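Local coordinates for protein probable mRNA-capping enzyme (Acanthamoeba polyphaga mimivirus, PDB 3BGY) that removes the terminal phosphate of 5'-triphosphate RNA by hydrolysis, serving as the N-terminal triphosphatase domain of a multifunctional viral mRNA-capping enzyme, at residues N35-N44 with A141-P151; D80-N90 with D121-G130. One frame throughout, in Å; residues are numbered along the deposited sequence.

In the fold
Both interactions are antiparallel strand pairings in one closed beta barrel. Strands 142-152 and 122-136 are neighbours in it, so that Tyr126 and Asn128 of interaction 2 lie beside Ile150 and Glu148 of interaction 1. Each pairing has a largely buried, mostly apolar outer side, with more exposed residues toward the strand ends. Helices 17-32 and 221-235 cover that side of interaction 1, while helix 106-115 packs on Tyr84 and Val86 of interaction 2. The inward sides are polar but differ in charge: interaction 1 sets Glu37 and Glu39 near Lys145 and Glu149, whereas interaction 2 brings Arg85 and Lys127, with Glu123 farther along. A long, weak ion pair between Arg85 and Glu149 links the two.

Interaction 1 (N35-N44 with A141-P151); sequences NLEFEVSFKN and AITIKSTEEIP
Phe42 and Ile142 lead the apolar contacts, their side chains side by side and pointing the same way. Ile142 CG2 makes a CH-pi contact over one face of the Phe42 ring, 3.8 Å from its centroid and offset toward the rim. Next along, Ile144 works with two branches: CD1 reaches Val40 CG2 at 3.8 Å, while CG2, anti to the backbone N, comes obliquely to within 3.4 Å of Phe38 CZ. Behind this row Phe42 packs on Val231 and Phe38 on Met26. Backbone hydrogen bonds run in reciprocal pairs at Glu37-Thr147, Glu39-Lys145 and Ser41-Thr143, making an antiparallel ladder in the barrel of a tunnel triphosphatase. Glu37 and Glu39 point to its other side, an acidic lining consistent with the glutamate motifs by which this family holds metal. Among the polar side chains, Glu39 OE2 stays 5.0 Å from Lys145 NZ, without contact, and Glu214 brings another carboxylate close to Glu39. Bent at chi2 (-56°), Lys43 turns back along its own strand, and NZ donates to Ser41 OG at 2.8 Å. Water joins NZ to Thr143 OG1, and another water donates to both Glu37 OE2 and Glu149 O, each at 2.6 Å.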
loop_
_atom_site.group_PDB
_atom_site.type_symbol
_atom_site.label_atom_id
_atom_site.label_comp_id
_atom_site.label_asym_id
_atom_site.label_seq_id
_atom_site.Cartn_x
_atom_site.Cartn_y
_atom_site.Cartn_z
ATOM N N ASN A 35 5.098 6.489 -12.911
ATOM C CA ASN A 35 5.022 5.774 -11.644
ATOM C C ASN A 35 3.907 6.224 -10.709
ATOM O O ASN A 35 3.994 6.095 -9.480
ATOM C CB ASN A 35 6.376 5.875 -10.943
ATOM C CG ASN A 35 7.501 5.206 -11.729
ATOM O OD1 ASN A 35 7.427 4.018 -12.072
ATOM N ND2 ASN A 35 8.544 5.963 -11.998
ATOM N N LEU A 36 2.833 6.727 -11.296
ATOM C CA LEU A 36 1.678 7.114 -10.492
ATOM C C LEU A 36 0.814 5.871 -10.267
ATOM O O LEU A 36 0.746 4.978 -11.124
ATOM C CB LEU A 36 0.875 8.222 -11.181
ATOM C CG LEU A 36 1.531 9.599 -11.314
ATOM C CD1 LEU A 36 0.681 10.498 -12.210
ATOM C CD2 LEU A 36 1.693 10.250 -9.954
ATOM N N GLU A 37 0.261 5.762 -9.062
ATOM C CA GLU A 37 -0.616 4.644 -8.681
ATOM C C GLU A 37 -1.940 5.268 -8.344
ATOM O O GLU A 37 -1.967 6.420 -7.948
ATOM C CB GLU A 37 -0.063 3.904 -7.476
ATOM C CG GLU A 37 1.282 3.180 -7.747
ATOM C CD GLU A 37 1.297 2.252 -8.977
ATOM O OE1 GLU A 37 0.258 1.646 -9.334
ATOM O OE2 GLU A 37 2.377 2.130 -9.598
ATOM N N PHE A 38 -3.028 4.535 -8.542
ATOM C CA PHE A 38 -4.364 5.063 -8.274
ATOM C C PHE A 38 -5.013 4.046 -7.338
ATOM O O PHE A 38 -5.198 2.875 -7.690
ATOM C CB PHE A 38 -5.123 5.204 -9.595
ATOM C CG PHE A 38 -6.474 5.854 -9.465
ATOM C CD1 PHE A 38 -7.582 5.115 -9.021
ATOM C CD2 PHE A 38 -6.653 7.186 -9.828
ATOM C CE1 PHE A 38 -8.863 5.674 -8.945
ATOM C CE2 PHE A 38 -7.954 7.779 -9.760
ATOM C CZ PHE A 38 -9.049 7.012 -9.318
ATOM N N GLU A 39 -5.524 4.556 -6.220
ATOM C CA GLU A 39 -6.069 3.705 -5.179
ATOM C C GLU A 39 -7.326 4.283 -4.547
ATOM O O GLU A 39 -7.389 5.498 -4.338
ATOM C CB GLU A 39 -4.951 3.610 -4.107
ATOM C CG GLU A 39 -5.273 3.088 -2.726
ATOM C CD GLU A 39 -4.063 3.122 -1.789
ATOM O OE1 GLU A 39 -3.068 2.421 -2.067
ATOM O OE2 GLU A 39 -4.118 3.837 -0.769
ATOM N N VAL A 40 -8.311 3.426 -4.297
ATOM C CA VAL A 40 -9.505 3.871 -3.559
ATOM C C VAL A 40 -9.386 3.151 -2.218
ATOM O O VAL A 40 -9.401 1.933 -2.168
ATOM C CB VAL A 40 -10.819 3.522 -4.244
ATOM C CG1 VAL A 40 -11.993 4.116 -3.431
ATOM C CG2 VAL A 40 -10.851 4.112 -5.646
ATOM N N SER A 41 -9.276 3.925 -1.138
ATOM C CA SER A 41 -9.114 3.372 0.207
ATOM C C SER A 41 -10.453 3.401 0.945
ATOM O O SER A 41 -11.091 4.452 1.033
ATOM C CB SER A 41 -8.042 4.178 0.975
ATOM O OG SER A 41 -7.970 3.788 2.342
ATOM N N PHE A 42 -10.889 2.234 1.423
ATOM C CA PHE A 42 -12.155 2.111 2.152
ATOM C C PHE A 42 -11.889 2.283 3.625
ATOM O O PHE A 42 -10.995 1.649 4.165
ATOM C CB PHE A 42 -12.826 0.768 1.879
ATOM C CG PHE A 42 -13.345 0.623 0.491
ATOM C CD1 PHE A 42 -12.472 0.378 -0.581
ATOM C CD2 PHE A 42 -14.726 0.774 0.228
ATOM C CE1 PHE A 42 -12.968 0.289 -1.923
ATOM C CE2 PHE A 42 -15.222 0.683 -1.127
ATOM C CZ PHE A 42 -14.329 0.443 -2.179
ATOM N N LYS A 43 -12.630 3.191 4.262
ATOM C CA LYS A 43 -12.418 3.452 5.687
ATOM C C LYS A 43 -13.328 2.625 6.591
ATOM O O LYS A 43 -14.237 1.965 6.124
ATOM C CB LYS A 43 -12.583 4.956 5.979
ATOM C CG LYS A 43 -11.747 5.890 5.073
ATOM C CD LYS A 43 -10.253 5.559 5.118
ATOM C CE LYS A 43 -9.437 6.408 4.179
ATOM N NZ LYS A 43 -8.019 5.960 4.097
ATOM N N ASN A 44 -13.009 2.628 7.896
ATOM C CA ASN A 44 -13.768 1.912 8.939
ATOM C C ASN A 44 -13.853 0.419 8.756
ATOM O O ASN A 44 -14.939 -0.163 8.821
ATOM C CB ASN A 44 -15.180 2.493 9.095
ATOM C CG ASN A 44 -15.168 3.929 9.507
ATOM O OD1 ASN A 44 -14.239 4.390 10.165
ATOM N ND2 ASN A 44 -16.210 4.660 9.112
ATOM N N ALA A 141 -17.687 6.480 2.787
ATOM C CA ALA A 141 -16.457 6.308 3.557
ATOM C C ALA A 141 -15.249 5.797 2.748
ATOM O O ALA A 141 -14.722 4.697 2.993
ATOM C CB ALA A 141 -16.739 5.402 4.765
ATOM N N ILE A 142 -14.842 6.602 1.766
ATOM C CA ILE A 142 -13.681 6.296 0.916
ATOM C C ILE A 142 -12.898 7.511 0.553
ATOM O O ILE A 142 -13.408 8.644 0.630
ATOM C CB ILE A 142 -14.063 5.665 -0.473
ATOM C CG1 ILE A 142 -15.200 6.425 -1.161
ATOM C CG2 ILE A 142 -14.353 4.228 -0.329
ATOM C CD1 ILE A 142 -15.430 6.047 -2.608
ATOM N N THR A 143 -11.625 7.288 0.235
ATOM C CA THR A 143 -10.774 8.350 -0.261
ATOM C C THR A 143 -10.210 7.865 -1.582
ATOM O O THR A 143 -10.084 6.664 -1.782
ATOM C CB THR A 143 -9.638 8.790 0.681
ATOM O OG1 THR A 143 -8.759 7.699 0.974
ATOM C CG2 THR A 143 -10.194 9.361 1.970
ATOM N N ILE A 144 -9.977 8.782 -2.517
ATOM C CA ILE A 144 -9.407 8.400 -3.813
ATOM C C ILE A 144 -8.022 9.053 -3.771
ATOM O O ILE A 144 -7.902 10.248 -3.507
ATOM C CB ILE A 144 -10.189 9.013 -5.012
ATOM C CG1 ILE A 144 -11.714 8.903 -4.862
ATOM C CG2 ILE A 144 -9.709 8.412 -6.309
ATOM C CD1 ILE A 144 -12.314 7.551 -5.022
ATOM N N LYS A 145 -6.974 8.299 -4.086
ATOM C CA LYS A 145 -5.628 8.837 -4.000
ATOM C C LYS A 145 -4.787 8.453 -5.184
ATOM O O LYS A 145 -4.896 7.331 -5.683
ATOM C CB LYS A 145 -4.942 8.275 -2.731
ATOM C CG LYS A 145 -3.531 8.792 -2.362
ATOM C CD LYS A 145 -2.913 7.919 -1.261
ATOM C CE LYS A 145 -1.609 8.496 -0.707
ATOM N NZ LYS A 145 -0.932 7.556 0.243
ATOM N N SER A 146 -4.019 9.419 -5.657
ATOM C CA SER A 146 -3.077 9.166 -6.720
ATOM C C SER A 146 -1.772 9.531 -6.046
ATOM O O SER A 146 -1.733 10.485 -5.252
ATOM C CB SER A 146 -3.319 10.073 -7.923
ATOM O OG SER A 146 -2.561 9.633 -9.041
ATOM N N THR A 147 -0.777 8.656 -6.178
ATOM C CA THR A 147 0.536 8.962 -5.638
ATOM C C THR A 147 1.682 8.394 -6.455
ATOM O O THR A 147 1.533 7.354 -7.110
ATOM C CB THR A 147 0.643 8.569 -4.139
ATOM O OG1 THR A 147 1.812 9.162 -3.565
ATOM C CG2 THR A 147 0.637 7.073 -3.947
ATOM N N GLU A 148 2.816 9.087 -6.392
ATOM C CA GLU A 148 4.017 8.689 -7.122
ATOM C C GLU A 148 4.856 7.763 -6.267
ATOM O O GLU A 148 5.268 8.132 -5.169
ATOM C CB GLU A 148 4.809 9.930 -7.494
ATOM C CG GLU A 148 5.974 9.683 -8.420
ATOM C CD GLU A 148 6.829 10.936 -8.636
ATOM O OE1 GLU A 148 6.516 12.006 -8.066
ATOM O OE2 GLU A 148 7.794 10.839 -9.397
ATOM N N GLU A 149 5.127 6.568 -6.792
ATOM C CA GLU A 149 5.894 5.567 -6.085
ATOM C C GLU A 149 6.855 5.015 -7.105
ATOM O O GLU A 149 6.466 4.264 -7.998
ATOM C CB GLU A 149 4.972 4.454 -5.529
ATOM C CG GLU A 149 3.975 4.940 -4.441
ATOM C CD GLU A 149 3.253 3.829 -3.697
ATOM O OE1 GLU A 149 3.919 2.874 -3.238
ATOM O OE2 GLU A 149 2.015 3.933 -3.544
ATOM N N ILE A 150 8.129 5.358 -6.943
ATOM C CA ILE A 150 9.158 4.918 -7.887
ATOM C C ILE A 150 9.824 3.641 -7.405
ATOM O O ILE A 150 10.480 3.636 -6.366
ATOM C CB ILE A 150 10.199 6.061 -8.086
ATOM C CG1 ILE A 150 9.478 7.338 -8.526
ATOM C CG2 ILE A 150 11.281 5.634 -9.114
ATOM C CD1 ILE A 150 10.353 8.582 -8.642
ATOM N N PRO A 151 9.708 2.547 -8.181
ATOM C CA PRO A 151 10.330 1.293 -7.745
ATOM C C PRO A 151 11.799 1.284 -8.109
ATOM O O PRO A 151 12.195 1.801 -9.155
ATOM C CB PRO A 151 9.584 0.226 -8.565
ATOM C CG PRO A 151 8.405 0.943 -9.147
ATOM C CD PRO A 151 8.906 2.322 -9.394
HETATM O O HOH W 1 8.012 9.140 -11.479
HETATM O O HOH W 2 4.877 2.477 -9.084
HETATM O O HOH W 3 -7.004 6.420 -1.259
HETATM O O HOH W 4 -1.248 3.132 -4.200
HETATM O O HOH W 5 -15.646 2.028 3.844
HETATM O O HOH W 6 -6.801 8.293 2.744
#

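Interaction 2 (D80-N90 with D121-G130); sequences DKNVYRVSLFN and DIEIVYKNRG. With ACT (acetate ion), chain D.
Arg85 lies alongside Val125 and touches it at the base and again at the head group. Arg85 CB starts 3.9 Å from Val125 CG2. The chain then runs out with CG anti to the backbone N (chi1 -177°) and bends at chi3 (67°), which brings the head group back beside the same methyl: Arg85 NE and NH2 each approach Val125 CG2 to 3.5 Å, obliquely to the guanidinium plane. Arg85 NH1 meets Lys127 CE at 4.1 Å, the lysine chain passing over one face of the guanidinium. Arg129 offers its own guanidinium face to a methyl, with Val83 CG2 3.8 Å above the centre.

The two strands that carry most of these side chains, 83-88 and 122-128, pair antiparallel, with reciprocal backbone bonds at Val83-Lys127, Arg85-Val125 and Ser87-Glu123. Toward the barrel's outside the chemistry is mainly apolar, with the Tyr126 hydroxyl at one end: Ile124 CG2 comes to 3.5 Å from Tyr84 CZ, and Val86 packs between Ile122 and Ile124. Nearby, Asn82 OD1 takes a weak bond from Arg129 N, close to two Asx turns made by Asp80 and Asn128. Tyr126 OH donates to an acetate oxygen, OXT, at 2.6 Å, in the plane of the ring; the acetate probably comes from the crystallisation liquor.

Lys127 NZ lies 5.5 Å from Arg85 NH1, so the inward side carries a mixed but largely basic group, its charge partly offset by Glu123, by Glu149 and by a weak, long ion pair from Arg85 to Asp73; this would be compatible with a tunnel that receives the RNA triphosphate.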
loop_
_atom_site.group_PDB
_atom_site.type_symbol
_atom_site.label_atom_id
_atom_site.label_comp_id
_atom_site.label_asym_id
_atom_site.label_seq_id
_atom_site.Cartn_x
_atom_site.Cartn_y
_atom_site.Cartn_z
ATOM N N ASP A 80 11.514 16.104 4.523
ATOM C CA ASP A 80 10.650 16.653 3.482
ATOM C C ASP A 80 9.330 15.880 3.350
ATOM O O ASP A 80 8.520 16.185 2.472
ATOM C CB ASP A 80 11.381 16.761 2.116
ATOM C CG ASP A 80 11.731 15.387 1.488
ATOM O OD1 ASP A 80 11.528 14.316 2.124
ATOM O OD2 ASP A 80 12.206 15.385 0.328
ATOM N N LYS A 81 9.152 14.872 4.225
ATOM C CA LYS A 81 7.950 14.011 4.318
ATOM C C LYS A 81 7.883 12.883 3.287
ATOM O O LYS A 81 6.924 12.091 3.270
ATOM C CB LYS A 81 6.631 14.820 4.321
ATOM C CG LYS A 81 6.521 15.850 5.457
ATOM C CD LYS A 81 5.324 16.771 5.243
ATOM C CE LYS A 81 5.275 17.886 6.286
ATOM N NZ LYS A 81 6.448 18.819 6.237
ATOM N N ASN A 82 8.919 12.786 2.451
ATOM C CA ASN A 82 8.966 11.718 1.469
ATOM C C ASN A 82 9.510 10.467 2.134
ATOM O O ASN A 82 10.089 10.527 3.233
ATOM C CB ASN A 82 9.727 12.148 0.220
ATOM C CG ASN A 82 9.032 13.274 -0.489
ATOM O OD1 ASN A 82 7.794 13.282 -0.583
ATOM N ND2 ASN A 82 9.793 14.275 -0.914
ATOM N N VAL A 83 9.317 9.324 1.481
ATOM C CA VAL A 83 9.611 8.064 2.134
ATOM C C VAL A 83 10.406 7.103 1.278
ATOM O O VAL A 83 10.138 6.976 0.111
ATOM C CB VAL A 83 8.235 7.358 2.514
ATOM C CG1 VAL A 83 8.439 5.950 3.087
ATOM C CG2 VAL A 83 7.468 8.210 3.532
ATOM N N TYR A 84 11.335 6.391 1.913
ATOM C CA TYR A 84 12.131 5.344 1.238
ATOM C C TYR A 84 11.674 4.096 1.985
ATOM O O TYR A 84 11.909 3.965 3.195
ATOM C CB TYR A 84 13.650 5.569 1.444
ATOM C CG TYR A 84 14.515 4.603 0.629
ATOM C CD1 TYR A 84 14.878 4.897 -0.693
ATOM C CD2 TYR A 84 14.994 3.419 1.211
ATOM C CE1 TYR A 84 15.738 4.010 -1.423
ATOM C CE2 TYR A 84 15.842 2.533 0.502
ATOM C CZ TYR A 84 16.201 2.846 -0.802
ATOM O OH TYR A 84 17.038 1.997 -1.485
ATOM N N ARG A 85 10.944 3.224 1.295
ATOM C CA ARG A 85 10.390 2.027 1.938
ATOM C C ARG A 85 10.891 0.697 1.390
ATOM O O ARG A 85 10.885 0.482 0.188
ATOM C CB ARG A 85 8.856 2.053 1.836
ATOM C CG ARG A 85 8.114 0.886 2.536
ATOM C CD ARG A 85 6.636 0.917 2.215
ATOM N NE ARG A 85 6.386 0.624 0.807
ATOM C CZ ARG A 85 5.180 0.657 0.233
ATOM N NH1 ARG A 85 4.101 0.966 0.943
ATOM N NH2 ARG A 85 5.052 0.380 -1.054
ATOM N N VAL A 86 11.318 -0.177 2.294
ATOM C CA VAL A 86 11.758 -1.509 1.925
ATOM C C VAL A 86 10.733 -2.527 2.450
ATOM O O VAL A 86 10.342 -2.467 3.626
ATOM C CB VAL A 86 13.151 -1.820 2.509
ATOM C CG1 VAL A 86 13.486 -3.288 2.368
ATOM C CG2 VAL A 86 14.195 -0.979 1.805
ATOM N N SER A 87 10.287 -3.445 1.592
ATOM C CA SER A 87 9.369 -4.502 2.015
ATOM C C SER A 87 10.140 -5.824 1.982
ATOM O O SER A 87 10.652 -6.195 0.930
ATOM C CB SER A 87 8.173 -4.601 1.064
ATOM O OG SER A 87 7.531 -3.339 0.941
ATOM N N LEU A 88 10.204 -6.503 3.118
ATOM C CA LEU A 88 10.908 -7.794 3.236
ATOM C C LEU A 88 9.882 -8.911 3.199
ATOM O O LEU A 88 9.058 -9.019 4.110
ATOM C CB LEU A 88 11.696 -7.837 4.540
ATOM C CG LEU A 88 12.790 -6.786 4.720
ATOM C CD1 LEU A 88 13.471 -6.979 6.077
ATOM C CD2 LEU A 88 13.829 -6.904 3.592
ATOM N N PHE A 89 9.966 -9.762 2.165
ATOM C CA PHE A 89 9.017 -10.864 1.984
ATOM C C PHE A 89 9.523 -12.222 2.448
ATOM O O PHE A 89 8.744 -13.159 2.623
ATOM C CB PHE A 89 8.577 -10.960 0.513
ATOM C CG PHE A 89 7.677 -9.837 0.077
ATOM C CD1 PHE A 89 8.228 -8.636 -0.403
ATOM C CD2 PHE A 89 6.274 -9.981 0.104
ATOM C CE1 PHE A 89 7.400 -7.584 -0.846
ATOM C CE2 PHE A 89 5.434 -8.925 -0.347
ATOM C CZ PHE A 89 5.996 -7.731 -0.820
ATOM N N ASN A 90 10.836 -12.347 2.613
ATOM C CA ASN A 90 11.388 -13.634 3.056
ATOM C C ASN A 90 11.264 -13.726 4.591
ATOM O O ASN A 90 11.846 -12.925 5.298
ATOM C CB ASN A 90 12.837 -13.738 2.579
ATOM C CG ASN A 90 13.494 -15.029 3.003
ATOM O OD1 ASN A 90 13.988 -15.134 4.117
ATOM N ND2 ASN A 90 13.463 -16.026 2.132
ATOM N N ASP A 121 12.344 -10.866 -3.348
ATOM C CA ASP A 121 11.924 -10.922 -1.946
ATOM C C ASP A 121 12.145 -9.606 -1.183
ATOM O O ASP A 121 11.839 -9.547 0.011
ATOM C CB ASP A 121 12.668 -12.044 -1.200
ATOM C CG ASP A 121 12.154 -13.440 -1.520
ATOM O OD1 ASP A 121 10.973 -13.613 -1.890
ATOM O OD2 ASP A 121 12.947 -14.386 -1.353
ATOM N N ILE A 122 12.740 -8.603 -1.846
ATOM C CA ILE A 122 13.019 -7.294 -1.241
ATOM C C ILE A 122 12.549 -6.212 -2.219
ATOM O O ILE A 122 13.210 -5.902 -3.221
ATOM C CB ILE A 122 14.549 -7.087 -0.910
ATOM C CG1 ILE A 122 15.051 -8.199 0.037
ATOM C CG2 ILE A 122 14.784 -5.681 -0.306
ATOM C CD1 ILE A 122 16.564 -8.171 0.328
ATOM N N GLU A 123 11.397 -5.622 -1.919
ATOM C CA GLU A 123 10.848 -4.576 -2.785
ATOM C C GLU A 123 11.196 -3.230 -2.187
ATOM O O GLU A 123 11.086 -3.035 -0.973
ATOM C CB GLU A 123 9.336 -4.732 -2.945
ATOM C CG GLU A 123 8.956 -5.925 -3.828
ATOM C CD GLU A 123 7.452 -6.103 -4.014
ATOM O OE1 GLU A 123 6.661 -5.295 -3.473
ATOM O OE2 GLU A 123 7.071 -7.084 -4.681
ATOM N N ILE A 124 11.667 -2.327 -3.039
ATOM C CA ILE A 124 12.106 -1.004 -2.598
ATOM C C ILE A 124 11.435 0.071 -3.425
ATOM O O ILE A 124 11.378 -0.020 -4.656
ATOM C CB ILE A 124 13.652 -0.864 -2.764
ATOM C CG1 ILE A 124 14.367 -1.994 -2.021
ATOM C CG2 ILE A 124 14.113 0.476 -2.250
ATOM C CD1 ILE A 124 15.888 -1.928 -2.060
ATOM N N VAL A 125 10.885 1.075 -2.734
ATOM C CA VAL A 125 10.217 2.172 -3.397
ATOM C C VAL A 125 10.531 3.505 -2.743
ATOM O O VAL A 125 10.792 3.588 -1.539
ATOM C CB VAL A 125 8.621 2.032 -3.404
ATOM C CG1 VAL A 125 8.151 0.837 -4.241
ATOM C CG2 VAL A 125 8.047 1.972 -1.980
ATOM N N TYR A 126 10.526 4.543 -3.563
ATOM C CA TYR A 126 10.689 5.900 -3.074
ATOM C C TYR A 126 9.309 6.519 -3.320
ATOM O O TYR A 126 8.826 6.582 -4.451
ATOM C CB TYR A 126 11.805 6.640 -3.816
ATOM C CG TYR A 126 11.869 8.104 -3.442
ATOM C CD1 TYR A 126 12.459 8.521 -2.227
ATOM C CD2 TYR A 126 11.298 9.078 -4.287
ATOM C CE1 TYR A 126 12.464 9.890 -1.858
ATOM C CE2 TYR A 126 11.305 10.433 -3.939
ATOM C CZ TYR A 126 11.892 10.828 -2.727
ATOM O OH TYR A 126 11.885 12.159 -2.403
ATOM N N LYS A 127 8.705 7.001 -2.243
ATOM C CA LYS A 127 7.355 7.550 -2.295
ATOM C C LYS A 127 7.403 9.052 -2.180
ATOM O O LYS A 127 7.845 9.576 -1.158
ATOM C CB LYS A 127 6.528 6.975 -1.143
ATOM C CG LYS A 127 6.288 5.481 -1.206
ATOM C CD LYS A 127 5.607 4.963 0.074
ATOM C CE LYS A 127 4.074 4.993 -0.007
ATOM N NZ LYS A 127 3.477 6.320 -0.347
ATOM N N ASN A 128 6.992 9.740 -3.241
ATOM C CA ASN A 128 6.980 11.203 -3.235
ATOM C C ASN A 128 5.591 11.578 -2.731
ATOM O O ASN A 128 4.619 11.611 -3.495
ATOM C CB ASN A 128 7.242 11.783 -4.648
ATOM C CG ASN A 128 7.239 13.317 -4.678
ATOM O OD1 ASN A 128 6.758 13.985 -3.754
ATOM N ND2 ASN A 128 7.718 13.872 -5.776
ATOM N N ARG A 129 5.515 11.837 -1.431
ATOM C CA ARG A 129 4.252 12.172 -0.803
ATOM C C ARG A 129 3.706 13.554 -1.140
ATOM O O ARG A 129 2.545 13.839 -0.856
ATOM C CB ARG A 129 4.350 11.942 0.702
ATOM C CG ARG A 129 4.505 10.455 1.047
ATOM C CD ARG A 129 3.952 10.117 2.423
ATOM N NE ARG A 129 3.767 8.676 2.587
ATOM C CZ ARG A 129 3.577 8.058 3.754
ATOM N NH1 ARG A 129 3.540 8.750 4.890
ATOM N NH2 ARG A 129 3.451 6.734 3.791
ATOM N N GLY A 130 4.512 14.363 -1.827
ATOM C CA GLY A 130 4.098 15.711 -2.181
ATOM C C GLY A 130 3.467 15.895 -3.546
ATOM O O GLY A 130 2.846 16.930 -3.791
HETATM C C ACT D . 14.324 12.818 0.189
HETATM O O ACT D . 15.240 13.739 0.594
HETATM O OXT ACT D . 13.340 13.129 -0.437
HETATM C CH3 ACT D . 14.540 11.395 0.496
HETATM O O HOH W 7 5.190 11.419 5.166
HETATM O O HOH W 8 7.959 16.204 -3.039
HETATM O O HOH W 9 13.039 -10.436 2.327
HETATM O O HOH W 10 11.409 -16.392 0.034
#